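Local coordinates for phospholipase C-beta (PLC-beta) (Sepia officinalis, PDB 3QR0), which belongs to the phospholipase C-beta family and joins a PH domain, EF-hand-like helices, a TIM-barrel built from X and Y regions and a C2 domain, with bound calcium, at residues L158-R161 with L162-V165; Q425-L428 with A429-C432; S97-L101 with Q102-V106; R228-I231 with E232-K236; K326-L329 with A330-Y333. All blocks are in the same frame, centred on the assembly; numbering follows the deposited sequence.

Contact 1. Residues L158-R161 with L162-V165; sequences LYFR and LTTV
Y159 and T163 meet one helical turn apart because of their first torsions: the tyrosine ring hangs anti to its own amide nitrogen (chi1 175°), while in T163 a chi1 of 62° sets OG1 between the backbone N and the carbonyl carbon, which leaves CG2 anti to that carbon. CG2 of T163 therefore comes to rest over one face of the ring, 4.0 Å from the centroid of the Y159 ring and somewhat toward the rim, a CH-pi contact. A beta-branched threonine suits the place, since one branch serves the ring while the hydroxyl stays close to the backbone. OG1 of T164 bonds to O of F160 at 2.6 Å. This is a common use of threonine in helices, and it falls where the main chain widens into a pi-type turn over 162-165; there the amide of T164 makes weak bonds to O of F160 and O of R161. Before that, the helix is regular, with L162 N on L158 O at 2.9 Å. L158 and L162 form the apolar side, CG of L158 lying 4.3 Å from CD1 of L162. The long arm of R161 runs extended past V165, CG to CB 4.0 Å, and its guanidinium forms a salt bridge with E166. This part of helix 151-165 belongs to the EF-hand-like region. The two leucines face F218 of helix 215-225, L158 also touches helix 174-181, the Y159 ring lies nearly parallel to that of F213, whose carbonyl takes its hydroxyl, and T164 and V165 rest on Y53 of strand 51-54.

Contact 2. Residues Q425-L428 with A429-C432; sequences QKLL and AQYC
The backbone is a regular alpha-helix, with four successive i to i+4 bonds running from A429 N on Q425 O to C432 N on L428 O, the straightest of them being the first at 170°. On this frame L427, Q430 and Y431 send their side chains out together, L427 lying alongside each of the other two and pointing the same way. The tyrosine is turned with CG anti to its carbonyl carbon (chi1 -58°), which lays the ring back along the preceding turn: CE2 of Y431 sits 3.8 Å from CB of L427, and CD2 of Y431 comes 3.1 Å from O of L427. N of Y431 already bonds to that oxygen at 2.8 Å. At the far end of the leucine, CD2 of L427 touches OE1 of Q430 at 3.7 Å. Leucine suits this middle place, with its CB against the ring and a methyl, CD2, at the amide oxygen. A429, small and buried, meets E513 and M514, and L428 and C432 meet F393, as helix 422-436, in the X region, packs between helices 512-515 and 393-403 and on strand 412-418 (N418, F416). The L427-Y431 packing is largely apolar, K426 NZ makes a salt bridge with E513, and Q430 NE2 bonds to E434 farther along the same helix; the Y431 ring is held by apolar packing along its side and by a hydrogen bond to E378 at its hydroxyl.

Contact 3. Residues S97-L101 with Q102-V106; sequences SNIPL and QDKCV
I99 and K104 lie obliquely across one another, the isoleucine offering its CG2 branch to the aliphatic stem of the lysine, with CG2 of I99 3.7 Å from CG of K104. The lysine bends at its third torsion (chi3 -75°), which brings CE within 3.6 Å of O of I99 and turns the ammonium back toward the end of helix 85-93 and the loop after it. There NZ is held by the carbonyls of F94, S96 and G91, a group of backbone oxygens that a long, buried, cationic chain can satisfy. The same CG2 of I99 also meets CB of D103 at 4.0 Å, so one methyl spans two successive residues. This turn belongs to the PH domain: the short helix 101-104 leads directly into strand 105-110 of its antiparallel sheet, and K104 and V106 already pair with A124 and L122 of the neighbouring strand. D103 lies across P100, its OD2 3.4 Å from CG of P100, a carboxylate oxygen set against the ring methylenes. A proline fits at this point because its rigid ring has no amide hydrogen to satisfy as the chain enters the helix. The first helical bonds are modest, D103 N to P100 O being weak, while K104 N meets L101 O at 3.0 Å from well above the carbonyl plane. Farther along, L101 points its CD1 at SG of C105, 4.2 Å away, and the leucine also packs on K88 and T92 of helix 85-93 and V123 of strand 118-124.

Contact 4. Residues R228-I231 with E232-K236; sequences RSEI and EGIFK
I234 turns its CG1 branch back over the carbonyl of E230, CG1 to O 3.3 Å, in the first turn of helix 230-238, part of the EF-hand-like region. This is the tightly packed side. CD1 of I234 continues toward the glutamate stem, 4.2 Å from CG of E230, and a branched aliphatic chain suits the place because it covers backbone and stem alike while facing Y745 and F764. Two backbone bonds cross the contact, I234 N to E230 O and F235 N to I231 O, the second the shorter at 2.7 Å between N and O. I231, buried, faces L303 and L306 of helix 299-307. The carboxylate of E230 meets R228, whose guanidinium grips it side-on: NE and NH2 both bond to OE2 from one face of the carboxylate, and S658 of strand 650-660 adds a further bond to OE2. Several donors on one oxygen would be expected to favour the charged carboxylate. R228 also makes a cation-pi contact with F764, tying this helix start to the C2 domain. The opposite character appears at S229, E232 and G233, which are exposed. E232 bends at its second torsion (chi2 64°) toward K299, with which it forms a salt bridge, while the amide of G233 is reached by solvent. Between S229 and G233 a water takes the place of an i to i+4 bond: it donates to O of S229 at 2.7 Å and accepts from N of G233 at 2.8 Å.

Contact 5. Residues K326-L329 with A330-Y333; sequences KLTL and AAYY
A short 3-10 turn leads into strand 332-334 here, and Y332, at the start of the strand, swings its ring back along the segment 326-329 that precedes the turn. Its hydroxyl is the focus: N of L327 donates to OH of Y332 at 3.1 Å and 157°, while the hydroxyl also bonds to O of N324. Tyrosine suits the place because its ring spans the turn and its phenol oxygen meets the backbone that precedes the turn. The ring edge lies along main-chain carbonyls, CE2 of Y332 being 3.2 Å from O of T328. L327 crosses the tyrosine at about a right angle, with its CB 3.6 Å from OH of Y332. This turn lies in the X region of the TIM-barrel, where strand 332-334 pairs antiparallel with strand 622-624 of the Y region; Y332 and L327 both touch L624. The turn itself is closed by A331 N on T328 O at 2.9 Å and by Y332 N on L329 O at 3.3 Å, each donor standing well above the carbonyl plane. The small methyl of A331 fits against L327, CB to CB 4.1 Å.

In the fold
From the N terminus the contacts follow in series, contact 3, then 1, 4, 5 and 2; none encloses or crosses another, and each closes only a turn or a short stretch of helix. Contact 3 sits where a loop of the PH domain enters its sheet. Contact 1 joins a helix of the EF-hand-like region to strand 51-54 of the PH domain. Contact 4 starts another EF-hand-like helix against the C2 strands. Contact 5, in the X region, brings in strand 622-624, and contact 2 lies on a helix of the same region, their centres about 29 Å apart. Contacts 2 and 4, about 65 Å apart between centres, lie on opposite sides of the chain's centre.

Contact 1. Residues L158-R161 with L162-V165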
loop_
_atom_site.group_PDB
_atom_site.type_symbol
_atom_site.label_atom_id
_atom_site.label_comp_id
_atom_site.label_asym_id
_atom_site.label_seq_id
_atom_site.Cartn_x
_atom_site.Cartn_y
_atom_site.Cartn_z
ATOM N N LEU A 158 -14.703 -16.017 0.823
ATOM C CA LEU A 158 -15.599 -16.473 1.880
ATOM C C LEU A 158 -16.120 -17.879 1.577
ATOM O O LEU A 158 -16.201 -18.724 2.478
ATOM C CB LEU A 158 -16.773 -15.499 2.048
ATOM C CG LEU A 158 -17.854 -15.860 3.068
ATOM C CD1 LEU A 158 -17.252 -16.014 4.461
ATOM C CD2 LEU A 158 -18.955 -14.815 3.070
ATOM N N TYR A 159 -16.478 -18.121 0.315
ATOM C CA TYR A 159 -16.944 -19.441 -0.117
ATOM C C TYR A 159 -15.888 -20.512 0.161
ATOM O O TYR A 159 -16.206 -21.591 0.667
ATOM C CB TYR A 159 -17.309 -19.443 -1.610
ATOM C CG TYR A 159 -17.685 -20.807 -2.143
ATOM C CD1 TYR A 159 -18.972 -21.300 -1.989
ATOM C CD2 TYR A 159 -16.746 -21.612 -2.786
ATOM C CE1 TYR A 159 -19.324 -22.562 -2.466
ATOM C CE2 TYR A 159 -17.087 -22.877 -3.271
ATOM C CZ TYR A 159 -18.378 -23.341 -3.106
ATOM O OH TYR A 159 -18.730 -24.583 -3.574
ATOM N N PHE A 160 -14.636 -20.216 -0.173
ATOM C CA PHE A 160 -13.555 -21.176 0.058
ATOM C C PHE A 160 -13.229 -21.353 1.537
ATOM O O PHE A 160 -12.832 -22.446 1.956
ATOM C CB PHE A 160 -12.309 -20.819 -0.750
ATOM C CG PHE A 160 -12.321 -21.400 -2.128
ATOM C CD1 PHE A 160 -12.903 -20.710 -3.185
ATOM C CD2 PHE A 160 -11.791 -22.660 -2.365
ATOM C CE1 PHE A 160 -12.931 -21.251 -4.463
ATOM C CE2 PHE A 160 -11.812 -23.209 -3.646
ATOM C CZ PHE A 160 -12.387 -22.502 -4.694
ATOM N N ARG A 161 -13.418 -20.303 2.331
ATOM C CA ARG A 161 -13.302 -20.446 3.772
ATOM C C ARG A 161 -14.344 -21.447 4.276
ATOM O O ARG A 161 -14.020 -22.373 5.025
ATOM C CB ARG A 161 -13.472 -19.114 4.500
ATOM C CG ARG A 161 -13.023 -19.217 5.941
ATOM C CD ARG A 161 -13.390 -18.030 6.780
ATOM N NE ARG A 161 -13.428 -18.395 8.198
ATOM C CZ ARG A 161 -13.385 -17.537 9.213
ATOM N NH1 ARG A 161 -13.281 -16.229 9.000
ATOM N NH2 ARG A 161 -13.435 -17.998 10.456
ATOM N N LEU A 162 -15.588 -21.262 3.846
ATOM C CA LEU A 162 -16.690 -22.112 4.288
ATOM C C LEU A 162 -16.545 -23.578 3.870
ATOM O O LEU A 162 -16.913 -24.475 4.634
ATOM C CB LEU A 162 -18.029 -21.552 3.793
ATOM C CG LEU A 162 -18.454 -20.242 4.465
ATOM C CD1 LEU A 162 -19.676 -19.667 3.779
ATOM C CD2 LEU A 162 -18.727 -20.449 5.958
ATOM N N THR A 163 -16.011 -23.818 2.674
ATOM C CA THR A 163 -15.906 -25.174 2.132
ATOM C C THR A 163 -14.556 -25.861 2.400
ATOM O O THR A 163 -14.376 -27.019 2.033
ATOM C CB THR A 163 -16.187 -25.194 0.616
ATOM O OG1 THR A 163 -15.215 -24.398 -0.081
ATOM C CG2 THR A 163 -17.587 -24.670 0.334
ATOM N N THR A 164 -13.614 -25.161 3.029
ATOM C CA THR A 164 -12.333 -25.775 3.398
ATOM C C THR A 164 -12.063 -25.637 4.893
ATOM O O THR A 164 -11.953 -26.638 5.594
ATOM C CB THR A 164 -11.151 -25.199 2.580
ATOM O OG1 THR A 164 -10.905 -23.839 2.963
ATOM C CG2 THR A 164 -11.452 -25.265 1.090
ATOM N N VAL A 165 -11.976 -24.402 5.381
ATOM C CA VAL A 165 -11.665 -24.157 6.794
ATOM C C VAL A 165 -12.794 -24.606 7.718
ATOM O O VAL A 165 -12.555 -25.310 8.703
ATOM C CB VAL A 165 -11.385 -22.665 7.072
ATOM C CG1 VAL A 165 -11.052 -22.452 8.549
ATOM C CG2 VAL A 165 -10.261 -22.155 6.185
#

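Contact 2. Residues Q425-L428 with A429-C432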
loop_
_atom_site.group_PDB
_atom_site.type_symbol
_atom_site.label_atom_id
_atom_site.label_comp_id
_atom_site.label_asym_id
_atom_site.label_seq_id
_atom_site.Cartn_x
_atom_site.Cartn_y
_atom_site.Cartn_z
ATOM N N GLN A 425 32.745 4.222 13.300
ATOM C CA GLN A 425 32.467 4.348 11.855
ATOM C C GLN A 425 33.158 3.250 11.041
ATOM O O GLN A 425 32.632 2.802 10.019
ATOM C CB GLN A 425 32.888 5.724 11.313
ATOM C CG GLN A 425 31.938 6.856 11.674
ATOM C CD GLN A 425 32.219 8.134 10.904
ATOM O OE1 GLN A 425 32.388 8.115 9.684
ATOM N NE2 GLN A 425 32.259 9.255 11.613
ATOM N N LYS A 426 34.344 2.831 11.482
ATOM C CA LYS A 426 35.027 1.694 10.869
ATOM C C LYS A 426 34.161 0.449 10.973
ATOM O O LYS A 426 34.076 -0.340 10.028
ATOM C CB LYS A 426 36.383 1.442 11.527
ATOM C CG LYS A 426 37.469 2.395 11.072
ATOM C CD LYS A 426 38.696 2.305 11.964
ATOM C CE LYS A 426 39.855 3.111 11.398
ATOM N NZ LYS A 426 40.557 2.411 10.264
ATOM N N LEU A 427 33.505 0.296 12.123
ATOM C CA LEU A 427 32.616 -0.830 12.360
ATOM C C LEU A 427 31.335 -0.720 11.537
ATOM O O LEU A 427 30.867 -1.728 11.008
ATOM C CB LEU A 427 32.306 -0.971 13.856
ATOM C CG LEU A 427 33.536 -1.278 14.718
ATOM C CD1 LEU A 427 33.192 -1.230 16.198
ATOM C CD2 LEU A 427 34.140 -2.635 14.349
ATOM N N LEU A 428 30.776 0.486 11.412
ATOM C CA LEU A 428 29.626 0.704 10.525
ATOM C C LEU A 428 29.945 0.190 9.127
ATOM O O LEU A 428 29.188 -0.595 8.558
ATOM C CB LEU A 428 29.246 2.185 10.424
ATOM C CG LEU A 428 28.762 2.946 11.658
ATOM C CD1 LEU A 428 28.508 4.402 11.296
ATOM C CD2 LEU A 428 27.519 2.322 12.262
ATOM N N ALA A 429 31.075 0.643 8.584
ATOM C CA ALA A 429 31.513 0.257 7.241
ATOM C C ALA A 429 31.748 -1.241 7.145
ATOM O O ALA A 429 31.344 -1.875 6.171
ATOM C CB ALA A 429 32.781 1.010 6.855
ATOM N N GLN A 430 32.393 -1.799 8.164
ATOM C CA GLN A 430 32.669 -3.232 8.215
ATOM C C GLN A 430 31.381 -4.050 8.178
ATOM O O GLN A 430 31.268 -4.995 7.397
ATOM C CB GLN A 430 33.467 -3.580 9.473
ATOM C CG GLN A 430 33.814 -5.053 9.593
ATOM C CD GLN A 430 34.551 -5.379 10.879
ATOM O OE1 GLN A 430 35.311 -4.564 11.405
ATOM N NE2 GLN A 430 34.332 -6.585 11.386
ATOM N N TYR A 431 30.411 -3.680 9.012
ATOM C CA TYR A 431 29.153 -4.433 9.099
ATOM C C TYR A 431 28.278 -4.265 7.856
ATOM O O TYR A 431 27.551 -5.188 7.489
ATOM C CB TYR A 431 28.372 -4.085 10.374
ATOM C CG TYR A 431 29.126 -4.342 11.669
ATOM C CD1 TYR A 431 29.926 -5.474 11.829
ATOM C CD2 TYR A 431 29.030 -3.456 12.735
ATOM C CE1 TYR A 431 30.616 -5.702 13.007
ATOM C CE2 TYR A 431 29.709 -3.676 13.919
ATOM C CZ TYR A 431 30.501 -4.798 14.052
ATOM O OH TYR A 431 31.186 -5.017 15.225
ATOM N N CYS A 432 28.347 -3.100 7.210
ATOM C CA CYS A 432 27.696 -2.922 5.908
ATOM C C CYS A 432 28.269 -3.920 4.910
ATOM O O CYS A 432 27.526 -4.606 4.215
ATOM C CB CYS A 432 27.892 -1.506 5.362
ATOM S SG CYS A 432 26.864 -0.253 6.152
#

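Contact 3. Residues S97-L101 with Q102-V106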
loop_
_atom_site.group_PDB
_atom_site.type_symbol
_atom_site.label_atom_id
_atom_site.label_comp_id
_atom_site.label_asym_id
_atom_site.label_seq_id
_atom_site.Cartn_x
_atom_site.Cartn_y
_atom_site.Cartn_z
ATOM N N SER A 97 16.168 -36.054 13.039
ATOM C CA SER A 97 17.051 -35.444 14.037
ATOM C C SER A 97 18.431 -35.094 13.473
ATOM O O SER A 97 19.194 -34.368 14.113
ATOM C CB SER A 97 17.199 -36.349 15.267
ATOM O OG SER A 97 17.819 -37.589 14.950
ATOM N N ASN A 98 18.747 -35.604 12.280
ATOM C CA ASN A 98 20.008 -35.288 11.610
ATOM C C ASN A 98 19.968 -33.962 10.869
ATOM O O ASN A 98 20.997 -33.486 10.400
ATOM C CB ASN A 98 20.405 -36.416 10.650
ATOM C CG ASN A 98 20.789 -37.684 11.378
ATOM O OD1 ASN A 98 21.336 -37.637 12.479
ATOM N ND2 ASN A 98 20.503 -38.829 10.769
ATOM N N ILE A 99 18.779 -33.372 10.753
ATOM C CA ILE A 99 18.633 -32.025 10.211
ATOM C C ILE A 99 18.641 -31.059 11.394
ATOM O O ILE A 99 17.834 -31.215 12.309
ATOM C CB ILE A 99 17.324 -31.870 9.422
ATOM C CG1 ILE A 99 17.253 -32.919 8.305
ATOM C CG2 ILE A 99 17.213 -30.459 8.842
ATOM C CD1 ILE A 99 15.912 -32.997 7.621
ATOM N N PRO A 100 19.566 -30.077 11.396
ATOM C CA PRO A 100 19.658 -29.127 12.508
ATOM C C PRO A 100 18.333 -28.436 12.779
ATOM O O PRO A 100 17.602 -28.109 11.841
ATOM C CB PRO A 100 20.698 -28.113 12.022
ATOM C CG PRO A 100 21.544 -28.871 11.084
ATOM C CD PRO A 100 20.625 -29.842 10.397
ATOM N N LEU A 101 18.039 -28.215 14.054
ATOM C CA LEU A 101 16.752 -27.676 14.468
ATOM C C LEU A 101 16.364 -26.437 13.673
ATOM O O LEU A 101 15.263 -26.369 13.138
ATOM C CB LEU A 101 16.758 -27.361 15.966
ATOM C CG LEU A 101 15.482 -26.722 16.528
ATOM C CD1 LEU A 101 14.242 -27.511 16.119
ATOM C CD2 LEU A 101 15.575 -26.597 18.045
ATOM N N GLN A 102 17.271 -25.471 13.580
ATOM C CA GLN A 102 16.938 -24.186 12.971
ATOM C C GLN A 102 16.612 -24.273 11.475
ATOM O O GLN A 102 15.804 -23.490 10.976
ATOM C CB GLN A 102 18.042 -23.157 13.213
ATOM C CG GLN A 102 17.586 -21.743 12.864
ATOM C CD GLN A 102 18.362 -20.649 13.569
ATOM O OE1 GLN A 102 19.288 -20.911 14.337
ATOM N NE2 GLN A 102 17.983 -19.401 13.302
ATOM N N ASP A 103 17.223 -25.230 10.777
ATOM C CA ASP A 103 16.926 -25.484 9.361
ATOM C C ASP A 103 15.467 -25.909 9.127
ATOM O O ASP A 103 14.925 -25.706 8.036
ATOM C CB ASP A 103 17.868 -26.561 8.800
ATOM C CG ASP A 103 19.327 -26.113 8.753
ATOM O OD1 ASP A 103 19.606 -24.902 8.885
ATOM O OD2 ASP A 103 20.200 -26.985 8.564
ATOM N N LYS A 104 14.838 -26.491 10.153
ATOM C CA LYS A 104 13.437 -26.923 10.083
ATOM C C LYS A 104 12.421 -25.868 10.543
ATOM O O LYS A 104 11.214 -26.049 10.360
ATOM C CB LYS A 104 13.239 -28.185 10.921
ATOM C CG LYS A 104 14.065 -29.362 10.449
ATOM C CD LYS A 104 13.739 -30.638 11.204
ATOM C CE LYS A 104 14.307 -30.643 12.604
ATOM N NZ LYS A 104 14.321 -32.023 13.159
ATOM N N CYS A 105 12.901 -24.781 11.139
ATOM C CA CYS A 105 12.017 -23.772 11.731
ATOM C C CYS A 105 11.425 -22.808 10.706
ATOM O O CYS A 105 12.100 -22.387 9.771
ATOM C CB CYS A 105 12.753 -22.981 12.816
ATOM S SG CYS A 105 13.024 -23.958 14.309
ATOM N N VAL A 106 10.151 -22.476 10.914
ATOM C CA VAL A 106 9.433 -21.509 10.106
ATOM C C VAL A 106 8.734 -20.533 11.049
ATOM O O VAL A 106 8.063 -20.953 11.989
ATOM C CB VAL A 106 8.377 -22.184 9.207
ATOM C CG1 VAL A 106 7.524 -21.128 8.481
ATOM C CG2 VAL A 106 9.047 -23.113 8.212
#

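Contact 4. Residues R228-I231 with E232-K236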
loop_
_atom_site.group_PDB
_atom_site.type_symbol
_atom_site.label_atom_id
_atom_site.label_comp_id
_atom_site.label_asym_id
_atom_site.label_seq_id
_atom_site.Cartn_x
_atom_site.Cartn_y
_atom_site.Cartn_z
ATOM N N ARG A 228 -29.711 -4.702 -2.694
ATOM C CA ARG A 228 -28.994 -3.782 -3.563
ATOM C C ARG A 228 -30.027 -2.991 -4.382
ATOM O O ARG A 228 -30.124 -3.137 -5.604
ATOM C CB ARG A 228 -28.023 -4.558 -4.455
ATOM C CG ARG A 228 -26.993 -5.404 -3.680
ATOM C CD ARG A 228 -26.044 -4.547 -2.841
ATOM N NE ARG A 228 -25.414 -3.513 -3.659
ATOM C CZ ARG A 228 -24.298 -3.665 -4.368
ATOM N NH1 ARG A 228 -23.624 -4.814 -4.358
ATOM N NH2 ARG A 228 -23.849 -2.646 -5.089
ATOM N N SER A 229 -30.781 -2.147 -3.676
ATOM C CA SER A 229 -31.906 -1.384 -4.230
ATOM C C SER A 229 -31.553 -0.569 -5.459
ATOM O O SER A 229 -32.392 -0.381 -6.341
ATOM C CB SER A 229 -32.451 -0.418 -3.172
ATOM O OG SER A 229 -32.958 -1.119 -2.057
ATOM N N GLU A 230 -30.321 -0.066 -5.486
ATOM C CA GLU A 230 -29.833 0.780 -6.568
ATOM C C GLU A 230 -29.828 0.105 -7.943
ATOM O O GLU A 230 -29.874 0.785 -8.966
ATOM C CB GLU A 230 -28.415 1.283 -6.252
ATOM C CG GLU A 230 -27.311 0.193 -6.186
ATOM C CD GLU A 230 -27.106 -0.393 -4.795
ATOM O OE1 GLU A 230 -28.070 -0.413 -4.001
ATOM O OE2 GLU A 230 -25.974 -0.841 -4.493
ATOM N N ILE A 231 -29.753 -1.224 -7.964
ATOM C CA ILE A 231 -29.546 -1.954 -9.212
ATOM C C ILE A 231 -30.756 -1.840 -10.142
ATOM O O ILE A 231 -30.592 -1.823 -11.356
ATOM C CB ILE A 231 -29.185 -3.444 -8.958
ATOM C CG1 ILE A 231 -27.880 -3.555 -8.159
ATOM C CG2 ILE A 231 -29.030 -4.197 -10.265
ATOM C CD1 ILE A 231 -26.654 -2.972 -8.863
ATOM N N GLU A 232 -31.956 -1.736 -9.568
ATOM C CA GLU A 232 -33.185 -1.601 -10.352
ATOM C C GLU A 232 -33.159 -0.350 -11.235
ATOM O O GLU A 232 -33.365 -0.432 -12.448
ATOM C CB GLU A 232 -34.413 -1.570 -9.427
ATOM C CG GLU A 232 -35.764 -1.563 -10.146
ATOM C CD GLU A 232 -36.017 -2.830 -10.949
ATOM O OE1 GLU A 232 -35.864 -3.941 -10.387
ATOM O OE2 GLU A 232 -36.377 -2.715 -12.143
ATOM N N GLY A 233 -32.915 0.802 -10.620
ATOM C CA GLY A 233 -32.795 2.056 -11.355
ATOM C C GLY A 233 -31.657 2.039 -12.363
ATOM O O GLY A 233 -31.795 2.553 -13.470
ATOM N N ILE A 234 -30.531 1.437 -11.989
ATOM C CA ILE A 234 -29.377 1.345 -12.890
ATOM C C ILE A 234 -29.677 0.422 -14.077
ATOM O O ILE A 234 -29.324 0.725 -15.216
ATOM C CB ILE A 234 -28.112 0.869 -12.144
ATOM C CG1 ILE A 234 -27.643 1.948 -11.161
ATOM C CG2 ILE A 234 -26.998 0.532 -13.128
ATOM C CD1 ILE A 234 -26.600 1.463 -10.168
ATOM N N PHE A 235 -30.344 -0.694 -13.805
ATOM C CA PHE A 235 -30.769 -1.612 -14.858
ATOM C C PHE A 235 -31.722 -0.926 -15.851
ATOM O O PHE A 235 -31.567 -1.066 -17.063
ATOM C CB PHE A 235 -31.430 -2.846 -14.242
ATOM C CG PHE A 235 -31.763 -3.909 -15.238
ATOM C CD1 PHE A 235 -30.757 -4.678 -15.809
ATOM C CD2 PHE A 235 -33.080 -4.144 -15.611
ATOM C CE1 PHE A 235 -31.061 -5.666 -16.733
ATOM C CE2 PHE A 235 -33.386 -5.131 -16.531
ATOM C CZ PHE A 235 -32.371 -5.891 -17.093
ATOM N N LYS A 236 -32.690 -0.179 -15.327
ATOM C CA LYS A 236 -33.624 0.590 -16.157
ATOM C C LYS A 236 -32.882 1.581 -17.061
ATOM O O LYS A 236 -33.187 1.706 -18.248
ATOM C CB LYS A 236 -34.621 1.337 -15.261
ATOM C CG LYS A 236 -35.677 2.148 -16.010
ATOM C CD LYS A 236 -36.709 2.720 -15.048
ATOM C CE LYS A 236 -37.817 3.465 -15.778
ATOM N NZ LYS A 236 -37.326 4.723 -16.403
HETATM O O HOH W 1 -33.024 1.623 -7.963
#

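Contact 5. Residues K326-L329 with A330-Y333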
loop_
_atom_site.group_PDB
_atom_site.type_symbol
_atom_site.label_atom_id
_atom_site.label_comp_id
_atom_site.label_asym_id
_atom_site.label_seq_id
_atom_site.Cartn_x
_atom_site.Cartn_y
_atom_site.Cartn_z
ATOM N N LYS A 326 14.071 2.631 -16.973
ATOM C CA LYS A 326 15.381 2.886 -17.568
ATOM C C LYS A 326 15.652 4.376 -17.813
ATOM O O LYS A 326 16.327 4.744 -18.770
ATOM C CB LYS A 326 15.520 2.078 -18.861
ATOM C CG LYS A 326 15.343 0.575 -18.658
ATOM C CD LYS A 326 15.412 -0.183 -19.977
ATOM C CE LYS A 326 15.207 -1.675 -19.764
ATOM N NZ LYS A 326 15.666 -2.478 -20.938
ATOM N N LEU A 327 15.137 5.229 -16.929
ATOM C CA LEU A 327 15.502 6.643 -16.918
ATOM C C LEU A 327 16.332 6.941 -15.671
ATOM O O LEU A 327 16.414 6.116 -14.761
ATOM C CB LEU A 327 14.246 7.517 -16.959
ATOM C CG LEU A 327 13.387 7.326 -18.222
ATOM C CD1 LEU A 327 12.104 8.128 -18.133
ATOM C CD2 LEU A 327 14.176 7.695 -19.480
ATOM N N THR A 328 16.959 8.113 -15.642
ATOM C CA THR A 328 17.745 8.544 -14.491
ATOM C C THR A 328 16.950 8.442 -13.175
ATOM O O THR A 328 15.746 8.685 -13.166
ATOM C CB THR A 328 18.243 9.992 -14.678
ATOM O OG1 THR A 328 18.924 10.424 -13.496
ATOM C CG2 THR A 328 17.072 10.947 -14.957
ATOM N N LEU A 329 17.623 8.077 -12.080
ATOM C CA LEU A 329 16.995 8.018 -10.736
ATOM C C LEU A 329 16.178 9.259 -10.380
ATOM O O LEU A 329 15.152 9.163 -9.697
ATOM C CB LEU A 329 18.046 7.828 -9.631
ATOM C CG LEU A 329 18.355 6.411 -9.137
ATOM C CD1 LEU A 329 19.505 6.450 -8.122
ATOM C CD2 LEU A 329 17.124 5.771 -8.513
ATOM N N ALA A 330 16.659 10.422 -10.810
ATOM C CA ALA A 330 15.986 11.696 -10.548
ATOM C C ALA A 330 14.568 11.767 -11.145
ATOM O O ALA A 330 13.778 12.613 -10.747
ATOM C CB ALA A 330 16.843 12.866 -11.068
ATOM N N ALA A 331 14.252 10.868 -12.073
ATOM C CA ALA A 331 12.962 10.860 -12.762
ATOM C C ALA A 331 11.818 10.177 -12.000
ATOM O O ALA A 331 10.697 10.137 -12.493
ATOM C CB ALA A 331 13.124 10.211 -14.143
ATOM N N TYR A 332 12.086 9.659 -10.807
ATOM C CA TYR A 332 11.119 8.824 -10.100
ATOM C C TYR A 332 10.733 9.376 -8.741
ATOM O O TYR A 332 11.533 10.022 -8.070
ATOM C CB TYR A 332 11.688 7.417 -9.914
ATOM C CG TYR A 332 12.002 6.749 -11.218
ATOM C CD1 TYR A 332 11.074 5.926 -11.846
ATOM C CD2 TYR A 332 13.219 6.962 -11.846
ATOM C CE1 TYR A 332 11.360 5.321 -13.069
ATOM C CE2 TYR A 332 13.511 6.367 -13.062
ATOM C CZ TYR A 332 12.581 5.554 -13.668
ATOM O OH TYR A 332 12.890 4.977 -14.873
ATOM N N TYR A 333 9.502 9.095 -8.336
ATOM C CA TYR A 333 9.123 9.213 -6.940
ATOM C C TYR A 333 9.506 7.882 -6.300
ATOM O O TYR A 333 9.174 6.824 -6.832
ATOM C CB TYR A 333 7.626 9.459 -6.791
ATOM C CG TYR A 333 7.138 10.753 -7.395
ATOM C CD1 TYR A 333 7.733 11.971 -7.062
ATOM C CD2 TYR A 333 6.064 10.764 -8.277
ATOM C CE1 TYR A 333 7.278 13.166 -7.611
ATOM C CE2 TYR A 333 5.599 11.954 -8.829
ATOM C CZ TYR A 333 6.206 13.150 -8.492
ATOM O OH TYR A 333 5.748 14.327 -9.045
#